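Side-chain contacts in enoyl-CoA hydratase/isomerase family protein (PDB 4FN7), which probably acts on enoyl-CoA thioesters as a hydratase or isomerase of the crotonase superfamily in lipid metabolism: residues E71-P74 / A75-L79; R148-R151 / S152-Q155; P181-V184 / V185-A188. All coordinates share one frame; numbering follows the deposited sequence.

How the contacts relate
All three contacts are local, lie where a helix begins and are partly buried. Contact 1 opens helix 73-90 with the exposed pair Q73 and D77 on one flank and buried A75, I76 and M78 beside it, I76 packing on helix 225-228. Contact 2 opens helix 151-159 through a threonine cap; none of its touching residues is exposed, and it alone touches other subunits, the polar ends of R151, S152 and Q155 bonding to the second. Contact 3 opens helix 184-195, with V184 and A188 buried, S186 exposed, and waters rather than a side chain meeting the first amides. No two share a helix; contacts 1 and 3 lie on opposite sides of the chain's centre, centres about 35 Å apart.

Contact 1. Residues E71-P74 / A75-L79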
loop_
_atom_site.group_PDB
_atom_site.type_symbol
_atom_site.label_atom_id
_atom_site.label_comp_id
_atom_site.label_asym_id
_atom_site.label_seq_id
_atom_site.Cartn_x
_atom_site.Cartn_y
_atom_site.Cartn_z
ATOM N N GLU A 71 2.888 36.239 -1.508
ATOM C CA GLU A 71 3.039 36.639 -0.116
ATOM C C GLU A 71 3.629 35.467 0.653
ATOM O O GLU A 71 3.343 34.304 0.350
ATOM C CB GLU A 71 1.695 37.063 0.481
ATOM C CG GLU A 71 1.127 38.339 -0.138
ATOM C CD GLU A 71 -0.277 38.658 0.345
ATOM O OE1 GLU A 71 -0.826 37.883 1.159
ATOM O OE2 GLU A 71 -0.831 39.690 -0.091
ATOM N N VAL A 72 4.462 35.766 1.639
ATOM C CA VAL A 72 5.220 34.716 2.301
ATOM C C VAL A 72 4.560 34.242 3.593
ATOM O O VAL A 72 4.060 33.118 3.663
ATOM C CB VAL A 72 6.671 35.156 2.564
ATOM C CG1 VAL A 72 7.405 34.102 3.370
ATOM C CG2 VAL A 72 7.390 35.417 1.247
ATOM N N GLN A 73 4.551 35.097 4.608
ATOM C CA GLN A 73 4.006 34.704 5.901
ATOM C C GLN A 73 2.523 34.326 5.842
ATOM O O GLN A 73 2.112 33.362 6.488
ATOM C CB GLN A 73 4.263 35.773 6.967
ATOM C CG GLN A 73 4.116 35.249 8.393
ATOM C CD GLN A 73 5.069 34.100 8.694
ATOM O OE1 GLN A 73 6.249 34.152 8.344
ATOM N NE2 GLN A 73 4.559 33.058 9.344
ATOM N N PRO A 74 1.713 35.078 5.074
ATOM C CA PRO A 74 0.311 34.659 4.962
ATOM C C PRO A 74 0.152 33.241 4.403
ATOM O O PRO A 74 -0.726 32.502 4.853
ATOM C CB PRO A 74 -0.283 35.688 3.997
ATOM C CG PRO A 74 0.560 36.913 4.207
ATOM C CD PRO A 74 1.954 36.385 4.433
ATOM N N ALA A 75 0.989 32.868 3.441
ATOM C CA ALA A 75 0.937 31.526 2.870
ATOM C C ALA A 75 1.434 30.499 3.879
ATOM O O ALA A 75 0.831 29.441 4.039
ATOM C CB ALA A 75 1.751 31.451 1.588
ATOM N N ILE A 76 2.534 30.814 4.558
ATOM C CA ILE A 76 3.066 29.938 5.601
ATOM C C ILE A 76 2.003 29.676 6.664
ATOM O O ILE A 76 1.759 28.535 7.057
ATOM C CB ILE A 76 4.309 30.556 6.275
ATOM C CG1 ILE A 76 5.503 30.531 5.318
ATOM C CG2 ILE A 76 4.653 29.815 7.555
ATOM C CD1 ILE A 76 6.719 31.306 5.824
ATOM N N ASP A 77 1.375 30.743 7.139
ATOM C CA ASP A 77 0.348 30.614 8.168
ATOM C C ASP A 77 -0.842 29.785 7.698
ATOM O O ASP A 77 -1.370 28.974 8.455
ATOM C CB ASP A 77 -0.131 31.994 8.623
ATOM C CG ASP A 77 0.933 32.764 9.383
ATOM O OD1 ASP A 77 1.912 32.142 9.842
ATOM O OD2 ASP A 77 0.780 33.996 9.532
ATOM N N MET A 78 -1.272 29.993 6.454
ATOM C CA MET A 78 -2.402 29.242 5.910
ATOM C C MET A 78 -2.063 27.762 5.775
ATOM O O MET A 78 -2.868 26.901 6.135
ATOM C CB MET A 78 -2.858 29.811 4.564
ATOM C CG MET A 78 -3.998 29.027 3.936
ATOM S SD MET A 78 -4.574 29.759 2.399
ATOM C CE MET A 78 -3.084 29.616 1.405
ATOM N N LEU A 79 -0.867 27.461 5.276
ATOM C CA LEU A 79 -0.448 26.073 5.139
ATOM C C LEU A 79 -0.294 25.407 6.499
ATOM O O LEU A 79 -0.787 24.305 6.707
ATOM C CB LEU A 79 0.842 25.963 4.326
ATOM C CG LEU A 79 0.620 25.681 2.835
ATOM C CD1 LEU A 79 -0.264 26.747 2.198
ATOM C CD2 LEU A 79 1.952 25.568 2.116
#
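Q73 and D77 meet one helical turn apart at the start of helix 73-90, an i/i+4 amide–carboxylate pair. With CG of Q73 anti to the backbone N (chi1 -162°), the bend at chi2 brings the amide forward along the helix to D77, and NE2 donates to OD1 of D77 at 2.8 Å. The amide keeps this acceptor close to its own plane, yet approaches the carboxylate from above, 42° out of the carboxylate plane; the two planes are 56° apart. The same residues are joined by their backbones, D77 N giving a nearly straight bond to Q73 O, so side chain and main chain reinforce one turn.

V72 and I76 form the apolar counterpart. They run side by side, pointing the same way, with V72 CG1 3.8 Å from I76 CD1, and I76 continues onto I225 and A226 of helix 225-228 and onto F229. Q73 borders this patch, its OE1 3.8 Å from CD1 of I76. Further round, M78 N bonds to P74 O, while its side chain packs on I66 and L67 of helix 64-69. A75 places its CB 3.5 Å from the carbonyl O of E71.

Contact 2. Residues R148-R151 / S152-Q155; sequences RLTR and SAYQ
Backbone bonds of the i/i+4 kind run from Y154 N to T150 O (2.8 Å) and from Q155 N to R151 O (3.3 Å), setting the first turn of helix 151-159. T150 is the N-cap. Its OG1 sits between the backbone N and the carbonyl carbon (chi1 64°), which turns the oxygen toward the helix start, where it accepts from A153 N at 3.1 Å with an N-H...O angle of 155°. The methyl of A153 lies close by, 3.2 Å from the same OG1.

L149 covers another side of this turn. Its CB stands 4.0 Å from CB of Y154 and 4.2 Å from CB of A153, while CD1 reaches along the backbone toward Y154 CA. The Y154 side chain leads away from this turn and packs on L142 and K146 of helix 139-148, so Y154 ties the two successive helices together.

A water donates to R151 O and accepts from Q155 NE2 at 3.0 Å, thereby linking the first-turn carbonyl to the glutamine amide; it lies in the plane of the Y154 ring, at its edge. Q155 also bonds through OE1 to R211 NE and through NE2 to S210 O, both of the second subunit. R151 NH1 is hydrogen-bonded to the carbonyl O of L149 of the second subunit, and S152 OG to R148 O and R118 NH2 of the second subunit.

R151 O thus carries both a helix amide and a water, while intersubunit bonds occupy the polar ends of R151, S152 and Q155: the chemistry of this helix start is shared between its own cap and the trimer interface.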
loop_
_atom_site.group_PDB
_atom_site.type_symbol
_atom_site.label_atom_id
_atom_site.label_comp_id
_atom_site.label_asym_id
_atom_site.label_seq_id
_atom_site.Cartn_x
_atom_site.Cartn_y
_atom_site.Cartn_z
ATOM N N ARG A 148 -2.767 6.989 3.184
ATOM C CA ARG A 148 -4.019 6.427 2.669
ATOM C C ARG A 148 -3.915 5.778 1.283
ATOM O O ARG A 148 -4.662 4.851 0.977
ATOM C CB ARG A 148 -5.144 7.480 2.640
ATOM C CG ARG A 148 -5.437 8.187 3.967
ATOM C CD ARG A 148 -5.696 7.219 5.101
ATOM N NE ARG A 148 -7.034 6.636 5.157
ATOM C CZ ARG A 148 -8.063 7.208 5.781
ATOM N NH1 ARG A 148 -9.236 6.589 5.860
ATOM N NH2 ARG A 148 -7.919 8.406 6.319
ATOM N N LEU A 149 -3.024 6.283 0.432
ATOM C CA LEU A 149 -2.986 5.834 -0.956
ATOM C C LEU A 149 -2.158 4.564 -1.101
ATOM O O LEU A 149 -1.181 4.359 -0.383
ATOM C CB LEU A 149 -2.414 6.939 -1.853
ATOM C CG LEU A 149 -3.245 8.219 -1.920
ATOM C CD1 LEU A 149 -2.583 9.211 -2.876
ATOM C CD2 LEU A 149 -4.675 7.917 -2.345
ATOM N N THR A 150 -2.532 3.706 -2.045
ATOM C CA THR A 150 -1.653 2.592 -2.380
ATOM C C THR A 150 -0.319 3.133 -2.878
ATOM O O THR A 150 -0.208 4.296 -3.287
ATOM C CB THR A 150 -2.219 1.690 -3.473
ATOM O OG1 THR A 150 -2.321 2.445 -4.685
ATOM C CG2 THR A 150 -3.578 1.141 -3.080
ATOM N N ARG A 151 0.693 2.281 -2.866
ATOM C CA ARG A 151 2.008 2.718 -3.299
ATOM C C ARG A 151 1.995 3.324 -4.698
ATOM O O ARG A 151 2.558 4.397 -4.917
ATOM C CB ARG A 151 2.998 1.570 -3.197
ATOM C CG ARG A 151 3.445 1.350 -1.772
ATOM C CD ARG A 151 3.942 -0.035 -1.593
ATOM N NE ARG A 151 4.506 -0.245 -0.273
ATOM C CZ ARG A 151 5.010 -1.404 0.113
ATOM N NH1 ARG A 151 5.007 -2.431 -0.738
ATOM N NH2 ARG A 151 5.513 -1.533 1.333
ATOM N N SER A 152 1.326 2.667 -5.640
ATOM C CA SER A 152 1.315 3.184 -7.003
ATOM C C SER A 152 0.426 4.421 -7.158
ATOM O O SER A 152 0.748 5.329 -7.930
ATOM C CB SER A 152 0.938 2.094 -8.003
ATOM O OG SER A 152 2.077 1.326 -8.346
ATOM N N ALA A 153 -0.687 4.473 -6.431
ATOM C CA ALA A 153 -1.547 5.651 -6.506
ATOM C C ALA A 153 -0.832 6.862 -5.921
ATOM O O ALA A 153 -0.974 7.972 -6.425
ATOM C CB ALA A 153 -2.872 5.411 -5.791
ATOM N N TYR A 154 -0.059 6.638 -4.864
ATOM C CA TYR A 154 0.685 7.712 -4.222
ATOM C C TYR A 154 1.661 8.339 -5.221
ATOM O O TYR A 154 1.777 9.563 -5.316
ATOM C CB TYR A 154 1.446 7.168 -3.007
ATOM C CG TYR A 154 2.339 8.175 -2.324
ATOM C CD1 TYR A 154 1.804 9.269 -1.658
ATOM C CD2 TYR A 154 3.721 8.018 -2.318
ATOM C CE1 TYR A 154 2.614 10.179 -1.028
ATOM C CE2 TYR A 154 4.543 8.929 -1.687
ATOM C CZ TYR A 154 3.985 10.013 -1.043
ATOM O OH TYR A 154 4.780 10.934 -0.401
ATOM N N GLN A 155 2.351 7.496 -5.979
ATOM C CA GLN A 155 3.273 8.009 -6.992
ATOM C C GLN A 155 2.557 8.893 -8.008
ATOM O O GLN A 155 3.029 9.984 -8.337
ATOM C CB GLN A 155 4.008 6.864 -7.695
ATOM C CG GLN A 155 5.018 6.179 -6.806
ATOM C CD GLN A 155 5.993 7.166 -6.206
ATOM O OE1 GLN A 155 6.528 8.022 -6.913
ATOM N NE2 GLN A 155 6.221 7.066 -4.901
HETATM O O HOH W 1 4.914 4.788 -3.525
#

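Contact 3. Residues P181-V184 / V185-A188; sequences PEVV and VSRA
S186 and V183 touch through the serine hydroxyl, whose OG lies 3.6 Å from V183 CB. A chi1 of 60° directs OG of S186 back toward V183. A possible weak bond from this OG to V183 O is 3.3 Å long, and the proton has another acceptor within reach. The same carbonyl receives R187 N at 2.8 Å, and A188 N bonds to V184 O. CB of R187 is pressed to 3.1 Å from V183 O.

Waters form the next shell. One donates to P181 O and accepts from V185 N; a second donates to E182 O and accepts from S186 N at 2.9 Å. A third also donates to E182 O and pairs with S186 OG at 2.8 Å, so two waters connect that carbonyl to one serine.

Further out, the helix is positioned by its neighbours. V184 packs on A99, and A188 on V97 and A99; both partners belong to strand 96-100. The R187 guanidinium leads away from this turn to salt bridges with E177, through NE, and with E190, through NH1.

The arrangement is the first turn of helix 184-195 following an N-cap residue, V183, that has no polar side chain: water accepts from V185 N and S186 N as the helix packs against the crotonase-fold sheet.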
loop_
_atom_site.group_PDB
_atom_site.type_symbol
_atom_site.label_atom_id
_atom_site.label_comp_id
_atom_site.label_asym_id
_atom_site.label_seq_id
_atom_site.Cartn_x
_atom_site.Cartn_y
_atom_site.Cartn_z
ATOM N N PRO A 181 -25.269 10.555 -5.233
ATOM C CA PRO A 181 -25.092 11.929 -4.748
ATOM C C PRO A 181 -26.102 12.319 -3.673
ATOM O O PRO A 181 -25.722 12.956 -2.690
ATOM C CB PRO A 181 -25.296 12.769 -6.010
ATOM C CG PRO A 181 -24.832 11.867 -7.115
ATOM C CD PRO A 181 -25.241 10.476 -6.703
ATOM N N GLU A 182 -27.360 11.928 -3.853
ATOM C CA GLU A 182 -28.424 12.344 -2.951
ATOM C C GLU A 182 -28.387 11.646 -1.593
ATOM O O GLU A 182 -29.124 12.023 -0.679
ATOM C CB GLU A 182 -29.796 12.157 -3.613
ATOM C CG GLU A 182 -30.180 10.703 -3.906
ATOM C CD GLU A 182 -29.750 10.215 -5.286
ATOM O OE1 GLU A 182 -28.802 10.778 -5.877
ATOM O OE2 GLU A 182 -30.374 9.254 -5.785
ATOM N N VAL A 183 -27.537 10.633 -1.451
ATOM C CA VAL A 183 -27.416 9.960 -0.160
ATOM C C VAL A 183 -26.003 9.978 0.425
ATOM O O VAL A 183 -25.742 9.313 1.420
ATOM C CB VAL A 183 -27.952 8.505 -0.187
ATOM C CG1 VAL A 183 -29.438 8.487 -0.523
ATOM C CG2 VAL A 183 -27.160 7.653 -1.162
ATOM N N VAL A 184 -25.090 10.740 -0.175
ATOM C CA VAL A 184 -23.735 10.845 0.383
ATOM C C VAL A 184 -23.778 11.292 1.848
ATOM O O VAL A 184 -23.175 10.666 2.713
ATOM C CB VAL A 184 -22.828 11.778 -0.459
ATOM C CG1 VAL A 184 -21.536 12.134 0.297
ATOM C CG2 VAL A 184 -22.504 11.127 -1.803
ATOM N N VAL A 185 -24.517 12.359 2.126
ATOM C CA VAL A 185 -24.565 12.893 3.481
ATOM C C VAL A 185 -25.285 11.945 4.433
ATOM O O VAL A 185 -24.790 11.655 5.520
ATOM C CB VAL A 185 -25.210 14.291 3.515
ATOM C CG1 VAL A 185 -25.431 14.742 4.955
ATOM C CG2 VAL A 185 -24.331 15.281 2.758
ATOM N N SER A 186 -26.449 11.448 4.029
ATOM C CA SER A 186 -27.201 10.572 4.922
ATOM C C SER A 186 -26.437 9.275 5.190
ATOM O O SER A 186 -26.455 8.751 6.301
ATOM C CB SER A 186 -28.614 10.297 4.391
ATOM O OG SER A 186 -28.577 9.678 3.123
ATOM N N ARG A 187 -25.735 8.775 4.181
ATOM C CA ARG A 187 -24.928 7.578 4.364
ATOM C C ARG A 187 -23.748 7.861 5.300
ATOM O O ARG A 187 -23.423 7.047 6.163
ATOM C CB ARG A 187 -24.452 7.032 3.020
ATOM C CG ARG A 187 -23.503 5.870 3.133
ATOM C CD ARG A 187 -24.098 4.684 3.886
ATOM N NE ARG A 187 -23.024 3.749 4.179
ATOM C CZ ARG A 187 -22.890 3.065 5.307
ATOM N NH1 ARG A 187 -23.793 3.171 6.274
ATOM N NH2 ARG A 187 -21.845 2.264 5.460
ATOM N N ALA A 188 -23.111 9.017 5.136
ATOM C CA ALA A 188 -22.046 9.424 6.049
ATOM C C ALA A 188 -22.550 9.478 7.495
ATOM O O ALA A 188 -21.867 9.019 8.410
ATOM C CB ALA A 188 -21.454 10.774 5.634
HETATM O O HOH W 2 -26.097 13.875 0.006
HETATM O O HOH W 3 -28.012 12.774 1.927
HETATM O O HOH W 4 -30.522 11.316 1.840
#